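Local coordinates for protein N-acyl-D-glutamate deacylase (Bordetella bronchiseptica, PDB 3GIP) that catalyses the zinc-dependent removal of the acyl group from N-acyl-D-glutamate, as a member of the amidohydrolase superfamily, at residues Y282-S287 with F381-G386; E350-F355 with G386-E391; A437-W442 with A448-A453. One frame throughout, in Å; residues are numbered along the deposited sequence.

Contact 1 of 3, residues Y282-S287 with F381-G386. With FMT (formic acid), chain D; FMT (formic acid), chain E.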
loop_
_atom_site.group_PDB
_atom_site.type_symbol
_atom_site.label_atom_id
_atom_site.label_comp_id
_atom_site.label_asym_id
_atom_site.label_seq_id
_atom_site.Cartn_x
_atom_site.Cartn_y
_atom_site.Cartn_z
ATOM N N TYR A 282 -8.226 1.765 -2.387
ATOM C CA TYR A 282 -7.826 3.148 -2.596
ATOM C C TYR A 282 -9.180 3.728 -3.018
ATOM O O TYR A 282 -9.978 3.047 -3.664
ATOM C CB TYR A 282 -6.739 3.305 -3.676
ATOM C CG TYR A 282 -6.903 2.471 -4.919
ATOM C CD1 TYR A 282 -7.807 2.835 -5.917
ATOM C CD2 TYR A 282 -6.138 1.322 -5.109
ATOM C CE1 TYR A 282 -7.946 2.074 -7.072
ATOM C CE2 TYR A 282 -6.267 0.553 -6.255
ATOM C CZ TYR A 282 -7.173 0.934 -7.235
ATOM O OH TYR A 282 -7.304 0.173 -8.369
ATOM N N PRO A 283 -9.468 4.975 -2.626
ATOM C CA PRO A 283 -10.742 5.633 -2.943
ATOM C C PRO A 283 -10.950 6.184 -4.349
ATOM O O PRO A 283 -11.219 7.371 -4.511
ATOM C CB PRO A 283 -10.814 6.720 -1.881
ATOM C CG PRO A 283 -9.380 7.171 -1.819
ATOM C CD PRO A 283 -8.613 5.855 -1.811
ATOM N N TYR A 284 -10.848 5.315 -5.356
ATOM C CA TYR A 284 -11.025 5.709 -6.754
ATOM C C TYR A 284 -11.647 4.565 -7.547
ATOM O O TYR A 284 -11.392 3.391 -7.262
ATOM C CB TYR A 284 -9.682 6.064 -7.397
ATOM C CG TYR A 284 -8.890 7.128 -6.680
ATOM C CD1 TYR A 284 -8.913 8.460 -7.101
ATOM C CD2 TYR A 284 -8.085 6.798 -5.592
ATOM C CE1 TYR A 284 -8.142 9.432 -6.454
ATOM C CE2 TYR A 284 -7.323 7.757 -4.939
ATOM C CZ TYR A 284 -7.350 9.069 -5.373
ATOM O OH TYR A 284 -6.567 10.006 -4.740
ATOM N N PRO A 285 -12.460 4.891 -8.567
ATOM C CA PRO A 285 -13.113 3.878 -9.399
ATOM C C PRO A 285 -12.322 3.493 -10.647
ATOM O O PRO A 285 -12.887 2.995 -11.617
ATOM C CB PRO A 285 -14.437 4.537 -9.744
ATOM C CG PRO A 285 -14.008 5.946 -9.979
ATOM C CD PRO A 285 -13.051 6.221 -8.816
ATOM N N GLY A 286 -11.018 3.746 -10.621
ATOM C CA GLY A 286 -10.166 3.392 -11.740
ATOM C C GLY A 286 -8.899 2.761 -11.197
ATOM O O GLY A 286 -8.394 3.189 -10.162
ATOM N N SER A 287 -8.397 1.736 -11.879
ATOM C CA SER A 287 -7.178 1.059 -11.453
ATOM C C SER A 287 -6.018 1.574 -12.293
ATOM O O SER A 287 -6.212 2.384 -13.192
ATOM C CB SER A 287 -7.324 -0.451 -11.648
ATOM O OG SER A 287 -7.417 -0.774 -13.027
ATOM N N PHE A 381 -5.190 8.860 1.114
ATOM C CA PHE A 381 -5.636 9.023 2.495
ATOM C C PHE A 381 -6.483 10.257 2.766
ATOM O O PHE A 381 -7.473 10.191 3.498
ATOM C CB PHE A 381 -4.425 8.953 3.434
ATOM C CG PHE A 381 -3.920 7.554 3.636
ATOM C CD1 PHE A 381 -4.260 6.834 4.776
ATOM C CD2 PHE A 381 -3.175 6.923 2.642
ATOM C CE1 PHE A 381 -3.871 5.503 4.924
ATOM C CE2 PHE A 381 -2.781 5.595 2.776
ATOM C CZ PHE A 381 -3.130 4.882 3.920
ATOM N N THR A 382 -6.117 11.375 2.160
ATOM C CA THR A 382 -6.874 12.598 2.358
ATOM C C THR A 382 -8.194 12.557 1.584
ATOM O O THR A 382 -9.154 13.239 1.949
ATOM C CB THR A 382 -6.029 13.803 1.947
ATOM O OG1 THR A 382 -5.427 13.540 0.674
ATOM C CG2 THR A 382 -4.929 14.048 2.982
ATOM N N ARG A 383 -8.256 11.754 0.524
ATOM C CA ARG A 383 -9.500 11.634 -0.229
ATOM C C ARG A 383 -10.472 10.827 0.630
ATOM O O ARG A 383 -11.679 11.071 0.616
ATOM C CB ARG A 383 -9.268 10.935 -1.573
ATOM C CG ARG A 383 -10.487 10.938 -2.499
ATOM C CD ARG A 383 -10.121 10.382 -3.869
ATOM N NE ARG A 383 -11.231 10.356 -4.823
ATOM C CZ ARG A 383 -11.719 11.423 -5.453
ATOM N NH1 ARG A 383 -11.205 12.627 -5.238
ATOM N NH2 ARG A 383 -12.715 11.281 -6.321
ATOM N N VAL A 384 -9.957 9.860 1.386
ATOM C CA VAL A 384 -10.840 9.093 2.253
ATOM C C VAL A 384 -11.389 10.023 3.334
ATOM O O VAL A 384 -12.592 10.049 3.582
ATOM C CB VAL A 384 -10.108 7.905 2.922
ATOM C CG1 VAL A 384 -10.983 7.299 4.015
ATOM C CG2 VAL A 384 -9.782 6.843 1.868
ATOM N N LEU A 385 -10.516 10.807 3.962
ATOM C CA LEU A 385 -10.959 11.712 5.020
ATOM C C LEU A 385 -11.904 12.805 4.537
ATOM O O LEU A 385 -12.850 13.163 5.236
ATOM C CB LEU A 385 -9.755 12.353 5.708
ATOM C CG LEU A 385 -8.800 11.349 6.356
ATOM C CD1 LEU A 385 -7.637 12.098 6.979
ATOM C CD2 LEU A 385 -9.539 10.528 7.403
ATOM N N GLY A 386 -11.650 13.329 3.345
ATOM C CA GLY A 386 -12.495 14.389 2.825
ATOM C C GLY A 386 -13.724 13.953 2.053
ATOM O O GLY A 386 -14.820 14.454 2.300
HETATM C C FMT D . -4.718 -1.759 -9.282
HETATM O O1 FMT D . -4.361 -0.677 -9.677
HETATM O O2 FMT D . -5.753 -1.850 -8.443
HETATM C C FMT E . -5.927 -3.763 -12.697
HETATM O O1 FMT E . -6.226 -3.051 -13.624
HETATM O O2 FMT E . -5.556 -5.028 -12.928
#
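The Tyr284 ring carries Arg383 on one face: CD of the arginine sits 3.7 Å from the ring centroid in a CH-pi contact. The guanidinium plane lies within 9° of the ring plane, and its edge is turned to the backbone, where NE donates to Pro283 O at 3.0 Å. That oxygen lies in the guanidinium plane, although the bond is bent, 135° at the hydrogen. An extended chain from CG to NE, with CG anti to the backbone N (chi1 -172°), carries the group from the helix, and a salt bridge from NH1 to Asp438 holds its far end. Nearer the helix, Pro283, the centre of an inverse gamma turn, meets Val384 CG2 at 3.7 Å and Arg383 CB at 3.8 Å through its CG. Just before it in sequence, the Tyr282 hydroxyl donates in the ring plane to O2 of a formate (chain D) at 2.6 Å, an ion also bound by Lys250 and Arg376. Ser287 OG and Arg295 hold a second formate (chain E); both probably come from the crystallisation liquor. The loop leaves TIM-barrel strand 277-281 at the end that carries the amidohydrolase active site, and Tyr282 touches the zinc ligand His248.

Contact 2 of 3, residues E350-F355 with G386-E391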
loop_
_atom_site.group_PDB
_atom_site.type_symbol
_atom_site.label_atom_id
_atom_site.label_comp_id
_atom_site.label_asym_id
_atom_site.label_seq_id
_atom_site.Cartn_x
_atom_site.Cartn_y
_atom_site.Cartn_z
ATOM N N GLU A 350 -19.582 1.003 -5.124
ATOM C CA GLU A 350 -19.090 -0.285 -4.654
ATOM C C GLU A 350 -17.766 -0.106 -3.914
ATOM O O GLU A 350 -17.527 -0.765 -2.901
ATOM C CB GLU A 350 -18.911 -1.255 -5.824
ATOM C CG GLU A 350 -18.359 -2.613 -5.407
ATOM C CD GLU A 350 -18.787 -3.719 -6.343
ATOM O OE1 GLU A 350 -18.678 -3.528 -7.571
ATOM O OE2 GLU A 350 -19.229 -4.779 -5.852
ATOM N N VAL A 351 -16.905 0.770 -4.426
ATOM C CA VAL A 351 -15.627 1.032 -3.772
ATOM C C VAL A 351 -15.929 1.474 -2.347
ATOM O O VAL A 351 -15.283 1.042 -1.391
ATOM C CB VAL A 351 -14.845 2.163 -4.473
ATOM C CG1 VAL A 351 -13.550 2.434 -3.723
ATOM C CG2 VAL A 351 -14.550 1.784 -5.917
ATOM N N LYS A 352 -16.926 2.342 -2.212
ATOM C CA LYS A 352 -17.329 2.848 -0.911
ATOM C C LYS A 352 -17.868 1.745 -0.000
ATOM O O LYS A 352 -17.561 1.722 1.194
ATOM C CB LYS A 352 -18.375 3.957 -1.087
ATOM C CG LYS A 352 -17.804 5.244 -1.672
ATOM C CD LYS A 352 -18.895 6.285 -1.900
ATOM C CE LYS A 352 -18.304 7.638 -2.247
ATOM N NZ LYS A 352 -19.367 8.635 -2.566
ATOM N N ARG A 353 -18.667 0.831 -0.551
ATOM C CA ARG A 353 -19.214 -0.259 0.256
ATOM C C ARG A 353 -18.108 -1.186 0.746
ATOM O O ARG A 353 -18.151 -1.683 1.873
ATOM C CB ARG A 353 -20.231 -1.084 -0.540
ATOM C CG ARG A 353 -21.523 -0.363 -0.871
ATOM C CD ARG A 353 -22.617 -1.368 -1.223
ATOM N NE ARG A 353 -22.300 -2.170 -2.406
ATOM C CZ ARG A 353 -22.450 -1.752 -3.660
ATOM N NH1 ARG A 353 -22.918 -0.536 -3.904
ATOM N NH2 ARG A 353 -22.134 -2.548 -4.675
ATOM N N ILE A 354 -17.124 -1.430 -0.112
ATOM C CA ILE A 354 -16.011 -2.295 0.252
ATOM C C ILE A 354 -15.226 -1.643 1.384
ATOM O O ILE A 354 -14.842 -2.312 2.345
ATOM C CB ILE A 354 -15.086 -2.544 -0.959
ATOM C CG1 ILE A 354 -15.846 -3.350 -2.014
ATOM C CG2 ILE A 354 -13.827 -3.299 -0.517
ATOM C CD1 ILE A 354 -15.106 -3.505 -3.327
ATOM N N PHE A 355 -15.006 -0.335 1.283
ATOM C CA PHE A 355 -14.276 0.377 2.323
ATOM C C PHE A 355 -14.994 0.267 3.666
ATOM O O PHE A 355 -14.358 0.227 4.716
ATOM C CB PHE A 355 -14.104 1.855 1.963
ATOM C CG PHE A 355 -13.448 2.662 3.048
ATOM C CD1 PHE A 355 -12.194 2.297 3.535
ATOM C CD2 PHE A 355 -14.095 3.754 3.617
ATOM C CE1 PHE A 355 -11.597 3.008 4.576
ATOM C CE2 PHE A 355 -13.504 4.472 4.658
ATOM C CZ PHE A 355 -12.255 4.096 5.137
ATOM N N GLY A 386 -11.650 13.329 3.345
ATOM C CA GLY A 386 -12.495 14.389 2.825
ATOM C C GLY A 386 -13.724 13.953 2.053
ATOM O O GLY A 386 -14.820 14.454 2.300
ATOM N N ARG A 387 -13.552 13.019 1.124
ATOM C CA ARG A 387 -14.654 12.553 0.283
ATOM C C ARG A 387 -15.493 11.437 0.905
ATOM O O ARG A 387 -16.722 11.493 0.888
ATOM C CB ARG A 387 -14.089 12.094 -1.069
ATOM C CG ARG A 387 -15.106 11.712 -2.149
ATOM C CD ARG A 387 -14.355 11.269 -3.411
ATOM N NE ARG A 387 -15.219 10.893 -4.531
ATOM C CZ ARG A 387 -15.757 11.755 -5.389
ATOM N NH1 ARG A 387 -15.529 13.056 -5.261
ATOM N NH2 ARG A 387 -16.510 11.315 -6.390
ATOM N N TYR A 388 -14.839 10.423 1.459
ATOM C CA TYR A 388 -15.568 9.303 2.046
ATOM C C TYR A 388 -16.097 9.555 3.453
ATOM O O TYR A 388 -17.171 9.071 3.814
ATOM C CB TYR A 388 -14.686 8.044 2.025
ATOM C CG TYR A 388 -14.536 7.415 0.651
ATOM C CD1 TYR A 388 -14.892 8.112 -0.507
ATOM C CD2 TYR A 388 -14.036 6.120 0.505
ATOM C CE1 TYR A 388 -14.758 7.535 -1.773
ATOM C CE2 TYR A 388 -13.896 5.536 -0.759
ATOM C CZ TYR A 388 -14.259 6.247 -1.891
ATOM O OH TYR A 388 -14.133 5.676 -3.142
ATOM N N VAL A 389 -15.360 10.326 4.242
ATOM C CA VAL A 389 -15.785 10.612 5.602
ATOM C C VAL A 389 -16.573 11.915 5.720
ATOM O O VAL A 389 -17.774 11.889 5.998
ATOM C CB VAL A 389 -14.575 10.646 6.563
ATOM C CG1 VAL A 389 -15.022 11.049 7.963
ATOM C CG2 VAL A 389 -13.917 9.271 6.602
ATOM N N ARG A 390 -15.923 13.051 5.492
ATOM C CA ARG A 390 -16.620 14.328 5.629
ATOM C C ARG A 390 -17.780 14.514 4.654
ATOM O O ARG A 390 -18.873 14.928 5.056
ATOM C CB ARG A 390 -15.645 15.503 5.486
ATOM C CG ARG A 390 -16.292 16.854 5.818
ATOM C CD ARG A 390 -15.294 17.997 5.773
ATOM N NE ARG A 390 -14.667 18.111 4.461
ATOM C CZ ARG A 390 -13.387 17.848 4.213
ATOM N NH1 ARG A 390 -12.579 17.457 5.192
ATOM N NH2 ARG A 390 -12.920 17.967 2.978
ATOM N N GLU A 391 -17.551 14.208 3.383
ATOM C CA GLU A 391 -18.588 14.377 2.369
ATOM C C GLU A 391 -19.663 13.291 2.320
ATOM O O GLU A 391 -20.856 13.594 2.360
ATOM C CB GLU A 391 -17.941 14.526 0.985
ATOM C CG GLU A 391 -17.271 15.880 0.767
ATOM C CD GLU A 391 -16.447 15.956 -0.511
ATOM O OE1 GLU A 391 -16.647 15.121 -1.421
ATOM O OE2 GLU A 391 -15.601 16.871 -0.611
HETATM O O HOH W 1 -18.417 11.237 -1.498
#
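Tyr388 reaches from helix 386-391 to three side chains of helix 350-355, each meeting a different part of its ring. Lys352 lies over one face, its CG 3.9 Å from the ring centroid and 20° off the normal, a CH-pi contact offset toward the rim. Further along the same extended chain, CE approaches Tyr388 CE1 at 3.6 Å, so the aliphatic part of the lysine runs across the ring before its ammonium group emerges. At the ring edge, Val351 CG1 comes within 3.3 Å of the Tyr388 hydroxyl oxygen, and Phe355 CD2 meets Tyr388 CD2 at 3.9 Å. The phenylalanine swings into place with CG anti to the backbone N (chi1 176°), bringing its ring obliquely against the tyrosine. Tyr388 OH is buried here among apolar neighbours, with no hydrogen-bond partner.

Polar groups lie beyond the ring. Lys352 NZ donates to a water at 3.0 Å, which in turn donates to Arg387 O at 2.9 Å, a water bridge between the helices. Beside it, Glu348 forms salt bridges with both Lys352 and Arg387, and so probably offsets their like charges. Phe355 in turn rests on Ile281 of strand 277-281, as does Ile354, while Pro283 touches Tyr388 from the loop after that strand. In helix 386-391 the bond from Glu391 N to Gly386 O closes a wider pi-type turn that contains Tyr388. The short axes stand 11.9 Å apart, the tyrosine ring and lysine chain filling the gap, and cross at -71°, a steep helix-helix packing in the outer layer of an amidohydrolase barrel.

Contact 3 of 3, residues A437-W442 with A448-A453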
loop_
_atom_site.group_PDB
_atom_site.type_symbol
_atom_site.label_atom_id
_atom_site.label_comp_id
_atom_site.label_asym_id
_atom_site.label_seq_id
_atom_site.Cartn_x
_atom_site.Cartn_y
_atom_site.Cartn_z
ATOM N N ALA A 437 -8.257 17.206 2.613
ATOM C CA ALA A 437 -8.731 16.668 1.350
ATOM C C ALA A 437 -7.616 16.539 0.333
ATOM O O ALA A 437 -6.587 17.213 0.418
ATOM C CB ALA A 437 -9.822 17.573 0.782
ATOM N N ASP A 438 -7.844 15.667 -0.639
ATOM C CA ASP A 438 -6.898 15.446 -1.716
ATOM C C ASP A 438 -7.080 16.561 -2.737
ATOM O O ASP A 438 -8.149 17.170 -2.818
ATOM C CB ASP A 438 -7.184 14.102 -2.384
ATOM C CG ASP A 438 -8.631 13.981 -2.863
ATOM O OD1 ASP A 438 -9.553 14.234 -2.061
ATOM O OD2 ASP A 438 -8.844 13.627 -4.040
ATOM N N ARG A 439 -6.029 16.836 -3.502
ATOM C CA ARG A 439 -6.089 17.852 -4.545
ATOM C C ARG A 439 -5.611 17.246 -5.856
ATOM O O ARG A 439 -5.814 17.820 -6.926
ATOM C CB ARG A 439 -5.235 19.068 -4.173
ATOM C CG ARG A 439 -5.901 19.988 -3.153
ATOM C CD ARG A 439 -7.108 20.694 -3.765
ATOM N NE ARG A 439 -7.856 21.502 -2.803
ATOM C CZ ARG A 439 -8.831 21.039 -2.024
ATOM N NH1 ARG A 439 -9.187 19.761 -2.080
ATOM N NH2 ARG A 439 -9.461 21.862 -1.195
ATOM N N ALA A 440 -4.988 16.074 -5.768
ATOM C CA ALA A 440 -4.488 15.387 -6.951
ATOM C C ALA A 440 -5.658 14.962 -7.827
ATOM O O ALA A 440 -6.606 14.333 -7.355
ATOM C CB ALA A 440 -3.667 14.169 -6.546
ATOM N N THR A 441 -5.588 15.312 -9.105
ATOM C CA THR A 441 -6.641 14.969 -10.047
ATOM C C THR A 441 -6.074 14.109 -11.168
ATOM O O THR A 441 -4.863 13.901 -11.254
ATOM C CB THR A 441 -7.253 16.232 -10.664
ATOM O OG1 THR A 441 -6.228 16.965 -11.346
ATOM C CG2 THR A 441 -7.872 17.110 -9.583
ATOM N N TRP A 442 -6.948 13.606 -12.030
ATOM C CA TRP A 442 -6.492 12.779 -13.134
ATOM C C TRP A 442 -5.530 13.577 -14.018
ATOM O O TRP A 442 -4.510 13.052 -14.457
ATOM C CB TRP A 442 -7.685 12.279 -13.958
ATOM C CG TRP A 442 -8.720 11.564 -13.130
ATOM C CD1 TRP A 442 -9.941 12.046 -12.748
ATOM C CD2 TRP A 442 -8.607 10.257 -12.550
ATOM N NE1 TRP A 442 -10.594 11.122 -11.967
ATOM C CE2 TRP A 442 -9.798 10.014 -11.828
ATOM C CE3 TRP A 442 -7.615 9.266 -12.569
ATOM C CZ2 TRP A 442 -10.025 8.823 -11.131
ATOM C CZ3 TRP A 442 -7.840 8.079 -11.873
ATOM C CH2 TRP A 442 -9.036 7.870 -11.164
ATOM N N ALA A 448 -0.486 18.360 -4.142
ATOM C CA ALA A 448 -0.477 17.984 -2.732
ATOM C C ALA A 448 -1.796 18.249 -2.019
ATOM O O ALA A 448 -2.537 19.172 -2.360
ATOM C CB ALA A 448 0.654 18.708 -2.010
ATOM N N SER A 449 -2.074 17.429 -1.011
ATOM C CA SER A 449 -3.293 17.557 -0.228
ATOM C C SER A 449 -3.306 18.855 0.558
ATOM O O SER A 449 -2.279 19.520 0.712
ATOM C CB SER A 449 -3.409 16.402 0.773
ATOM O OG SER A 449 -3.296 15.143 0.143
ATOM N N VAL A 450 -4.483 19.206 1.057
ATOM C CA VAL A 450 -4.641 20.388 1.891
ATOM C C VAL A 450 -5.196 19.887 3.220
ATOM O O VAL A 450 -5.761 18.794 3.288
ATOM C CB VAL A 450 -5.628 21.413 1.278
ATOM C CG1 VAL A 450 -5.056 21.974 -0.015
ATOM C CG2 VAL A 450 -6.980 20.760 1.029
ATOM N N GLY A 451 -5.010 20.659 4.283
ATOM C CA GLY A 451 -5.540 20.243 5.567
ATOM C C GLY A 451 -4.591 19.468 6.459
ATOM O O GLY A 451 -4.929 19.179 7.606
ATOM N N ILE A 452 -3.425 19.100 5.939
ATOM C CA ILE A 452 -2.436 18.389 6.744
ATOM C C ILE A 452 -1.529 19.474 7.318
ATOM O O ILE A 452 -0.822 20.155 6.578
ATOM C CB ILE A 452 -1.600 17.413 5.892
ATOM C CG1 ILE A 452 -2.508 16.335 5.293
ATOM C CG2 ILE A 452 -0.515 16.766 6.751
ATOM C CD1 ILE A 452 -3.211 15.466 6.328
ATOM N N ALA A 453 -1.566 19.640 8.637
ATOM C CA ALA A 453 -0.770 20.665 9.301
ATOM C C ALA A 453 0.650 20.233 9.650
ATOM O O ALA A 453 1.582 21.031 9.562
ATOM C CB ALA A 453 -1.488 21.140 10.562
HETATM O O HOH W 2 -3.500 15.339 -3.180
#
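Arg439 leaves its backbone with CG anti to the carbonyl carbon (chi1 -78°) and then bends at chi2 (-69°), folding its guanidinium group across Val450. Methyl CG2 of the valine lies over the centre of one guanidinium face, 3.6 Å from CZ, while CG1 packs against Arg439 CG at 3.8 Å. The two side chains cross at about a right angle. Arg439 NH1 also donates to Asp438 O at 2.9 Å, from above the carbonyl plane, which helps to fix the plate's rotation. At the start of the bend, Arg439 CB is 3.3 Å from Ala448 O.

The backbones meet alongside. Ala437 and Val450 form an antiparallel hydrogen-bonded pair, with Ala437 N to Val450 O and Val450 N to Ala437 O both at 3.0 Å. A water accepts from Arg439 N and makes a weak hydrogen bond with Ser449 OG, whose stronger partner is Thr382 on helix 376-391. Asp438 turns to the same helix, where Arg383 takes its carboxylate. The contact is thus a single antiparallel bridge at the approach to strand 452-457, and the pairing continues beyond it, where Gly451 and Ala453 bond to Asp432 and to Val430 of antiparallel strand 428-431.

Helix 376-391 ties the three sites together. Contacts 1 and 2 use successive turns of it, share Gly386 and are both buried, whereas contact 3 lies at the surface and meets the helix through its own side chains. Between the first two, Pro283 CA packs on Tyr388 OH at 3.4 Å and Val384 CG1 on Phe355 CZ at 3.6 Å, so the two interfaces adjoin. Contact 3 joins contact 1 mainly by polar bonds, with Thr382 also packed on the backbone of Ala437. The chemistry shifts accordingly, from aromatic and aliphatic packing with a charged rim between helices, through a mixed loop-helix interface, to backbone pairing beside an arginine at the surface.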